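Side-chain contacts in oxalate--CoA ligase (Arabidopsis thaliana, PDB 5IE2), which belongs to the ANL superfamily of AMP-binding enzymes, with a large N-terminal and a small C-terminal domain, and carries adenosine-5'-triphosphate in this model: residues A[40-45]-A[137-142]; A[75-80]-A[182-187]. All coordinates share one frame; numbering follows the deposited sequence.

How the contacts relate
Helix 33-50 takes part in contact 1 and helix 67-78 in contact 2, and the two helices pack on each other, so the contacts are neighbours with centres about 18 Å apart. Between them, Glu-41 OE2 forms a salt bridge with Arg-78 NE at 2.7 Å, and Ala-43 CB rests 3.7 Å from Ala-75 CB. Contact 1 lies at the periphery, its centre about 28 Å from the chain centre, and combines a partly exposed ion pair with loose apolar packing. Contact 2, at about 18 Å, joins only buried residues: aliphatic groups meet there, and the amide of Gln-184, which touches across the contact, is hydrogen-bonded to helix 6-16.

Contact 1 (A[40-45]-A[137-142]); sequences IERAAS and GSDLVL
Arg-42 and Asp-139 are joined by a salt bridge that is also a single hydrogen bond: Arg-42 NH1 donates to Asp-139 OD1 over 2.9 Å. The bond is noticeably bent, with an N-H...O angle of 142°. OD1 is approached on its syn side, but out of the carboxylate plane, and the two flat groups are turned 39° against each other, so this is not the coplanar two-pronged pairing of guanidinium and carboxylate. The carboxylate lies across the arginine chain instead. Arg-42 CD is 3.3 Å from Asp-139 OD1 and 3.5 Å from Asp-139 OD2, which places both oxygens beside the methylene while NH1 alone makes the bond. The arginine chain, extended from CG to NE, meets the aspartate side chain at about a right angle. Asp-139 CG lies beside the backbone N (chi1 -62°), anti to the carbonyl carbon, which brings the carboxylate toward the helix. Arg-35 NH2 is hydrogen-bonded to Ser-138 O.

Beyond the ion pair, contact becomes apolar and looser. Ala-43 CB points toward the 137-142 segment, with Leu-140 CD2 4.6 Å away, while Leu-142 CD1 comes within 4.2 Å of Ala-43 O. The two leucines also rest on strand 127-132, next to 141-142 in the sheet, and Leu-140 reaches Met-72 of helix 67-78.

One bent, out-of-plane bond at the exposed side of the contact, from an arginine with a second, weak acidic partner in Asp-38, is consistent with a modest, adjustable electrostatic link beside a thinly packed, buried alanine and two leucines.

Contact 2 (A[75-80]-A[182-187]); sequences AVIRAR and LTQLNL
The side-chain amide of Gln-184 has Ile-77 CG2 over one face, the methyl standing above NE2, somewhat off the normal, at 3.0 Å and 3.8 Å from Gln-184 CD. The shorter distance is tighter than normal carbon-nitrogen packing, so its exact value is doubtful, though the face-on approach is clear from the atom positions. The polar atoms of the amide are taken up by helix 6-16: NE2 is hydrogen-bonded with Ser-7 OG, and OE1 accepts a weak bond from Leu-6 N. A bend at chi2 (-89°) turns the glutamine chain so that its end reaches Ile-77.

Ile-77 uses its other branch on the next helical turn. With CG1 beside the backbone N (chi1 -69°) and the chain then extended, CD1 meets Leu-187 CD1 tip to tip at 4.1 Å. Both residues also touch Ala-165 on strand 164-169.

The two helix ends that meet here carry recognised capping motifs. A Schellman motif finishes helix 67-78: Arg-80, its C-prime residue, has positive phi (68°), Arg-80 N bonds to Ile-77 O at 3.0 Å, and the next backbone N bonds to Val-76 O. A capping box opens helix 184-198: Asn-186 N to Thr-183 OG1 and Thr-183 N to Asn-186 OD1, both 2.9 Å.

The contact thus packs the C-terminal end of one helix against the first turn of another, which follows directly on hairpin 164-169/179-183; the turn of that hairpin carries the P-loop-like signature of AMP-binding enzymes.

Contact 1 (A[40-45]-A[137-142])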
ATOM      1  N   ILE A  40      -7.831  22.068  -6.182  1.00 14.25           N
ATOM      2  CA  ILE A  40      -6.425  21.688  -6.413  1.00 15.93           C
ATOM      3  C   ILE A  40      -5.716  22.783  -7.239  1.00 16.09           C
ATOM      4  O   ILE A  40      -4.621  23.225  -6.881  1.00 15.98           O
ATOM      5  CB  ILE A  40      -6.337  20.323  -7.125  1.00 14.36           C
ATOM      6  CG1 ILE A  40      -6.815  19.174  -6.219  1.00 13.97           C
ATOM      7  CG2 ILE A  40      -4.887  20.043  -7.595  1.00 13.55           C
ATOM      8  CD1 ILE A  40      -7.201  17.903  -7.046  1.00 15.44           C
ATOM      9  N   GLU A  41      -6.345  23.247  -8.312  1.00 15.70           N
ATOM     10  CA  GLU A  41      -5.706  24.256  -9.176  1.00 17.22           C
ATOM     11  C   GLU A  41      -5.410  25.518  -8.364  1.00 17.99           C
ATOM     12  O   GLU A  41      -4.361  26.172  -8.518  1.00 16.72           O
ATOM     13  CB  GLU A  41      -6.612  24.711 -10.356  1.00 24.44           C
ATOM     14  CG  GLU A  41      -6.754  23.758 -11.488  1.00 28.53           C
ATOM     15  CD  GLU A  41      -5.415  23.515 -12.220  1.00 28.76           C
ATOM     16  OE1 GLU A  41      -4.759  24.473 -12.680  1.00 31.61           O
ATOM     17  OE2 GLU A  41      -5.055  22.331 -12.289  1.00 29.05           O
ATOM     18  N   ARG A  42      -6.382  25.905  -7.543  1.00 17.45           N
ATOM     19  CA  ARG A  42      -6.215  27.148  -6.773  1.00 17.35           C
ATOM     20  C   ARG A  42      -5.148  27.020  -5.695  1.00 17.59           C
ATOM     21  O   ARG A  42      -4.331  27.948  -5.465  1.00 14.81           O
ATOM     22  CB  ARG A  42      -7.556  27.581  -6.147  1.00 14.05           C
ATOM     23  CG  ARG A  42      -8.507  27.985  -7.289  1.00 17.31           C
ATOM     24  CD  ARG A  42      -9.992  28.131  -6.781  1.00 24.53           C
ATOM     25  NE  ARG A  42     -10.995  28.093  -7.868  1.00 24.66           N
ATOM     26  CZ  ARG A  42     -12.305  27.950  -7.645  1.00 26.90           C
ATOM     27  NH1 ARG A  42     -12.728  27.845  -6.387  1.00 25.79           N
ATOM     28  NH2 ARG A  42     -13.198  27.898  -8.647  1.00 25.46           N
ATOM     29  N   ALA A  43      -5.137  25.860  -5.039  1.00 16.47           N
ATOM     30  CA  ALA A  43      -4.103  25.622  -4.059  1.00 18.00           C
ATOM     31  C   ALA A  43      -2.713  25.576  -4.708  1.00 17.75           C
ATOM     32  O   ALA A  43      -1.742  26.050  -4.114  1.00 18.13           O
ATOM     33  CB  ALA A  43      -4.404  24.264  -3.239  1.00 14.25           C
ATOM     34  N   ALA A  44      -2.596  24.982  -5.892  1.00 16.99           N
ATOM     35  CA  ALA A  44      -1.311  24.891  -6.583  1.00 14.77           C
ATOM     36  C   ALA A  44      -0.858  26.315  -6.923  1.00 17.85           C
ATOM     37  O   ALA A  44       0.316  26.652  -6.810  1.00 18.19           O
ATOM     38  CB  ALA A  44      -1.425  24.036  -7.866  1.00 14.08           C
ATOM     39  N   SER A  45      -1.816  27.137  -7.333  1.00 18.27           N
ATOM     40  CA  SER A  45      -1.500  28.533  -7.634  0.53 19.13           C
ATOM     41  C   SER A  45      -0.940  29.254  -6.420  1.00 19.49           C
ATOM     42  O   SER A  45       0.027  30.038  -6.548  1.00 22.58           O
ATOM     43  CB  SER A  45      -2.731  29.267  -8.137  0.53 19.38           C
ATOM     44  OG  SER A  45      -2.922  28.949  -9.496  0.53 19.91           O
ATOM     45  N   GLY A 137     -18.176  27.111  -0.400  1.00 22.29           N
ATOM     46  CA  GLY A 137     -18.148  28.391  -1.056  1.00 23.62           C
ATOM     47  C   GLY A 137     -16.749  28.972  -1.048  1.00 27.64           C
ATOM     48  O   GLY A 137     -16.517  30.021  -1.637  1.00 30.25           O
ATOM     49  N   SER A 138     -15.797  28.293  -0.405  1.00 23.89           N
ATOM     50  CA  SER A 138     -14.476  28.896  -0.198  1.00 24.28           C
ATOM     51  C   SER A 138     -13.342  28.023  -0.711  1.00 19.76           C
ATOM     52  O   SER A 138     -13.448  26.813  -0.658  1.00 19.95           O
ATOM     53  CB  SER A 138     -14.231  29.144   1.310  1.00 28.45           C
ATOM     54  OG  SER A 138     -15.223  30.015   1.814  1.00 34.25           O
ATOM     55  N   ASP A 139     -12.254  28.642  -1.151  1.00 18.90           N
ATOM     56  CA  ASP A 139     -11.052  27.886  -1.527  1.00 20.58           C
ATOM     57  C   ASP A 139     -10.432  27.269  -0.280  1.00 21.31           C
ATOM     58  O   ASP A 139     -10.704  27.683   0.839  1.00 21.44           O
ATOM     59  CB  ASP A 139     -10.011  28.753  -2.188  1.00 22.83           C
ATOM     60  CG  ASP A 139     -10.491  29.373  -3.479  1.00 27.53           C
ATOM     61  OD1 ASP A 139     -11.577  28.951  -3.976  1.00 28.07           O
ATOM     62  OD2 ASP A 139      -9.737  30.239  -4.014  1.00 27.91           O
ATOM     63  N   LEU A 140      -9.522  26.334  -0.483  1.00 19.37           N
ATOM     64  CA  LEU A 140      -8.767  25.809   0.644  1.00 20.60           C
ATOM     65  C   LEU A 140      -7.929  26.949   1.257  1.00 20.33           C
ATOM     66  O   LEU A 140      -7.299  27.744   0.528  1.00 21.08           O
ATOM     67  CB  LEU A 140      -7.885  24.642   0.174  1.00 21.01           C
ATOM     68  CG  LEU A 140      -7.076  23.940   1.252  1.00 23.64           C
ATOM     69  CD1 LEU A 140      -7.051  22.441   1.033  1.00 25.75           C
ATOM     70  CD2 LEU A 140      -5.670  24.551   1.193  1.00 26.90           C
ATOM     71  N   VAL A 141      -7.921  27.036   2.583  1.00 17.25           N
ATOM     72  CA  VAL A 141      -7.181  28.129   3.232  1.00 19.36           C
ATOM     73  C   VAL A 141      -5.789  27.706   3.593  1.00 20.18           C
ATOM     74  O   VAL A 141      -5.655  26.772   4.386  1.00 20.32           O
ATOM     75  CB  VAL A 141      -7.844  28.569   4.540  1.00 20.52           C
ATOM     76  CG1 VAL A 141      -7.029  29.705   5.191  1.00 20.72           C
ATOM     77  CG2 VAL A 141      -9.323  28.962   4.274  1.00 25.09           C
ATOM     78  N   LEU A 142      -4.791  28.401   3.052  1.00 17.82           N
ATOM     79  CA  LEU A 142      -3.393  28.156   3.402  1.00 20.45           C
ATOM     80  C   LEU A 142      -2.860  29.282   4.260  1.00 22.00           C
ATOM     81  O   LEU A 142      -3.164  30.441   3.993  1.00 24.48           O
ATOM     82  CB  LEU A 142      -2.539  28.031   2.156  1.00 22.39           C
ATOM     83  CG  LEU A 142      -2.802  26.745   1.359  1.00 24.18           C
ATOM     84  CD1 LEU A 142      -2.149  26.948  -0.022  1.00 26.65           C
ATOM     85  CD2 LEU A 142      -2.185  25.481   2.049  1.00 19.64           C
TER

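Contact 2 (A[75-80]-A[182-187])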
ATOM      1  N   ALA A  75      -2.170  19.168  -5.290  1.00 14.87           N
ATOM      2  CA  ALA A  75      -1.727  20.564  -5.593  1.00 15.32           C
ATOM      3  C   ALA A  75      -0.207  20.628  -5.687  1.00 16.10           C
ATOM      4  O   ALA A  75       0.342  21.318  -6.542  1.00 16.95           O
ATOM      5  CB  ALA A  75      -2.233  21.570  -4.538  1.00 14.20           C
ATOM      6  N   VAL A  76       0.474  19.925  -4.790  1.00 15.30           N
ATOM      7  CA  VAL A  76       1.949  19.872  -4.829  1.00 15.36           C
ATOM      8  C   VAL A  76       2.353  19.312  -6.191  1.00 16.09           C
ATOM      9  O   VAL A  76       3.242  19.894  -6.898  1.00 16.92           O
ATOM     10  CB  VAL A  76       2.540  19.030  -3.667  1.00 15.65           C
ATOM     11  CG1 VAL A  76       4.034  18.664  -3.952  1.00 14.02           C
ATOM     12  CG2 VAL A  76       2.396  19.835  -2.327  1.00 12.33           C
ATOM     13  N   ILE A  77       1.766  18.168  -6.549  1.00 16.21           N
ATOM     14  CA  ILE A  77       2.233  17.598  -7.835  1.00 16.31           C
ATOM     15  C   ILE A  77       1.882  18.442  -9.048  1.00 16.23           C
ATOM     16  O   ILE A  77       2.661  18.587 -10.020  1.00 16.86           O
ATOM     17  CB  ILE A  77       1.646  16.209  -7.931  1.00 20.17           C
ATOM     18  CG1 ILE A  77       2.350  15.362  -6.875  1.00 18.78           C
ATOM     19  CG2 ILE A  77       1.748  15.642  -9.250  1.00 26.25           C
ATOM     20  CD1 ILE A  77       1.708  14.043  -6.723  1.00 23.27           C
ATOM     21  N   ARG A  78       0.711  19.057  -8.989  1.00 14.61           N
ATOM     22  CA  ARG A  78       0.280  19.986 -10.053  1.00 14.59           C
ATOM     23  C   ARG A  78       1.239  21.148 -10.230  1.00 16.94           C
ATOM     24  O   ARG A  78       1.492  21.592 -11.371  1.00 17.76           O
ATOM     25  CB  ARG A  78      -1.149  20.513  -9.705  1.00 19.85           C
ATOM     26  CG  ARG A  78      -1.672  21.569 -10.722  1.00 15.57           C
ATOM     27  CD  ARG A  78      -1.847  20.958 -12.156  1.00 18.77           C
ATOM     28  NE  ARG A  78      -2.462  22.009 -12.979  1.00 22.60           N
ATOM     29  CZ  ARG A  78      -1.914  22.577 -14.053  1.00 24.21           C
ATOM     30  NH1 ARG A  78      -0.748  22.164 -14.527  1.00 25.54           N
ATOM     31  NH2 ARG A  78      -2.562  23.567 -14.659  1.00 22.92           N
ATOM     32  N   ALA A  79       1.819  21.631  -9.118  1.00 16.00           N
ATOM     33  CA  ALA A  79       2.769  22.746  -9.165  1.00 19.04           C
ATOM     34  C   ALA A  79       4.181  22.296  -9.620  1.00 19.17           C
ATOM     35  O   ALA A  79       5.143  23.060  -9.518  1.00 22.83           O
ATOM     36  CB  ALA A  79       2.837  23.427  -7.793  1.00 20.58           C
ATOM     37  N   ARG A  80       4.273  21.063 -10.115  1.00 17.52           N
ATOM     38  CA  ARG A  80       5.514  20.419 -10.600  1.00 13.31           C
ATOM     39  C   ARG A  80       6.501  20.139  -9.485  1.00 16.70           C
ATOM     40  O   ARG A  80       7.693  19.983  -9.730  1.00 18.32           O
ATOM     41  CB  ARG A  80       6.236  21.285 -11.710  1.00 14.56           C
ATOM     42  CG  ARG A  80       5.339  21.553 -12.948  1.00 17.07           C
ATOM     43  CD  ARG A  80       6.188  22.202 -14.088  1.00 23.67           C
ATOM     44  NE  ARG A  80       7.261  21.295 -14.531  1.00 23.18           N
ATOM     45  CZ  ARG A  80       8.371  21.678 -15.154  1.00 24.21           C
ATOM     46  NH1 ARG A  80       8.581  22.973 -15.391  1.00 22.74           N
ATOM     47  NH2 ARG A  80       9.295  20.774 -15.506  1.00 21.83           N
ATOM     48  N   LEU A 182       9.487   8.774  -7.416  1.00 17.15           N
ATOM     49  CA  LEU A 182       8.530   8.353  -8.438  1.00 16.86           C
ATOM     50  C   LEU A 182       8.044   9.569  -9.207  1.00 16.91           C
ATOM     51  O   LEU A 182       7.854  10.635  -8.624  1.00 18.26           O
ATOM     52  CB  LEU A 182       7.324   7.655  -7.772  1.00 15.09           C
ATOM     53  CG  LEU A 182       7.855   6.436  -6.954  1.00 15.32           C
ATOM     54  CD1 LEU A 182       6.664   5.889  -6.085  1.00 15.38           C
ATOM     55  CD2 LEU A 182       8.420   5.299  -7.873  1.00 17.51           C
ATOM     56  N   THR A 183       7.880   9.402 -10.519  1.00 17.09           N
ATOM     57  CA  THR A 183       7.555  10.500 -11.413  1.00 15.51           C
ATOM     58  C   THR A 183       6.041  10.577 -11.721  1.00 15.42           C
ATOM     59  O   THR A 183       5.246   9.694 -11.370  1.00 13.73           O
ATOM     60  CB  THR A 183       8.259  10.325 -12.761  1.00 13.44           C
ATOM     61  OG1 THR A 183       7.860   9.042 -13.265  1.00 13.82           O
ATOM     62  CG2 THR A 183       9.802  10.345 -12.572  1.00 13.84           C
ATOM     63  N   GLN A 184       5.663  11.637 -12.442  1.00 14.72           N
ATOM     64  CA  GLN A 184       4.312  11.771 -12.986  1.00 13.88           C
ATOM     65  C   GLN A 184       3.997  10.557 -13.827  1.00 13.73           C
ATOM     66  O   GLN A 184       2.884  10.005 -13.808  1.00 14.10           O
ATOM     67  CB  GLN A 184       4.198  13.044 -13.863  1.00 14.05           C
ATOM     68  CG  GLN A 184       3.995  14.328 -13.054  1.00 15.69           C
ATOM     69  CD  GLN A 184       2.512  14.634 -12.788  1.00 16.02           C
ATOM     70  OE1 GLN A 184       1.637  13.845 -13.076  1.00 15.91           O
ATOM     71  NE2 GLN A 184       2.249  15.817 -12.248  1.00 17.36           N
ATOM     72  N   LEU A 185       5.002  10.151 -14.593  1.00 13.57           N
ATOM     73  CA  LEU A 185       4.811   9.007 -15.475  1.00 14.80           C
ATOM     74  C   LEU A 185       4.619   7.725 -14.680  1.00 14.22           C
ATOM     75  O   LEU A 185       3.734   6.910 -15.002  1.00 12.99           O
ATOM     76  CB  LEU A 185       5.992   8.894 -16.449  1.00 14.13           C
ATOM     77  CG  LEU A 185       6.061   7.626 -17.350  1.00 15.76           C
ATOM     78  CD1 LEU A 185       4.825   7.484 -18.232  1.00 15.30           C
ATOM     79  CD2 LEU A 185       7.379   7.631 -18.223  1.00 16.24           C
ATOM     80  N   ASN A 186       5.451   7.512 -13.647  1.00 14.04           N
ATOM     81  CA  ASN A 186       5.261   6.355 -12.783  1.00 13.25           C
ATOM     82  C   ASN A 186       3.785   6.291 -12.286  1.00 16.60           C
ATOM     83  O   ASN A 186       3.098   5.229 -12.359  1.00 15.68           O
ATOM     84  CB  ASN A 186       6.193   6.429 -11.559  1.00 13.39           C
ATOM     85  CG  ASN A 186       7.675   6.140 -11.856  1.00 15.32           C
ATOM     86  OD1 ASN A 186       8.538   6.653 -11.142  1.00 14.31           O
ATOM     87  ND2 ASN A 186       7.991   5.336 -12.891  1.00 15.62           N
ATOM     88  N   LEU A 187       3.301   7.418 -11.765  1.00 15.23           N
ATOM     89  CA  LEU A 187       1.950   7.465 -11.171  1.00 13.14           C
ATOM     90  C   LEU A 187       0.865   7.200 -12.221  1.00 14.49           C
ATOM     91  O   LEU A 187      -0.062   6.424 -11.990  1.00 13.75           O
ATOM     92  CB  LEU A 187       1.694   8.830 -10.509  1.00 14.07           C
ATOM     93  CG  LEU A 187       2.604   9.151  -9.290  1.00 17.22           C
ATOM     94  CD1 LEU A 187       2.226  10.545  -8.764  1.00 19.48           C
ATOM     95  CD2 LEU A 187       2.394   8.208  -8.161  1.00 17.27           C
TER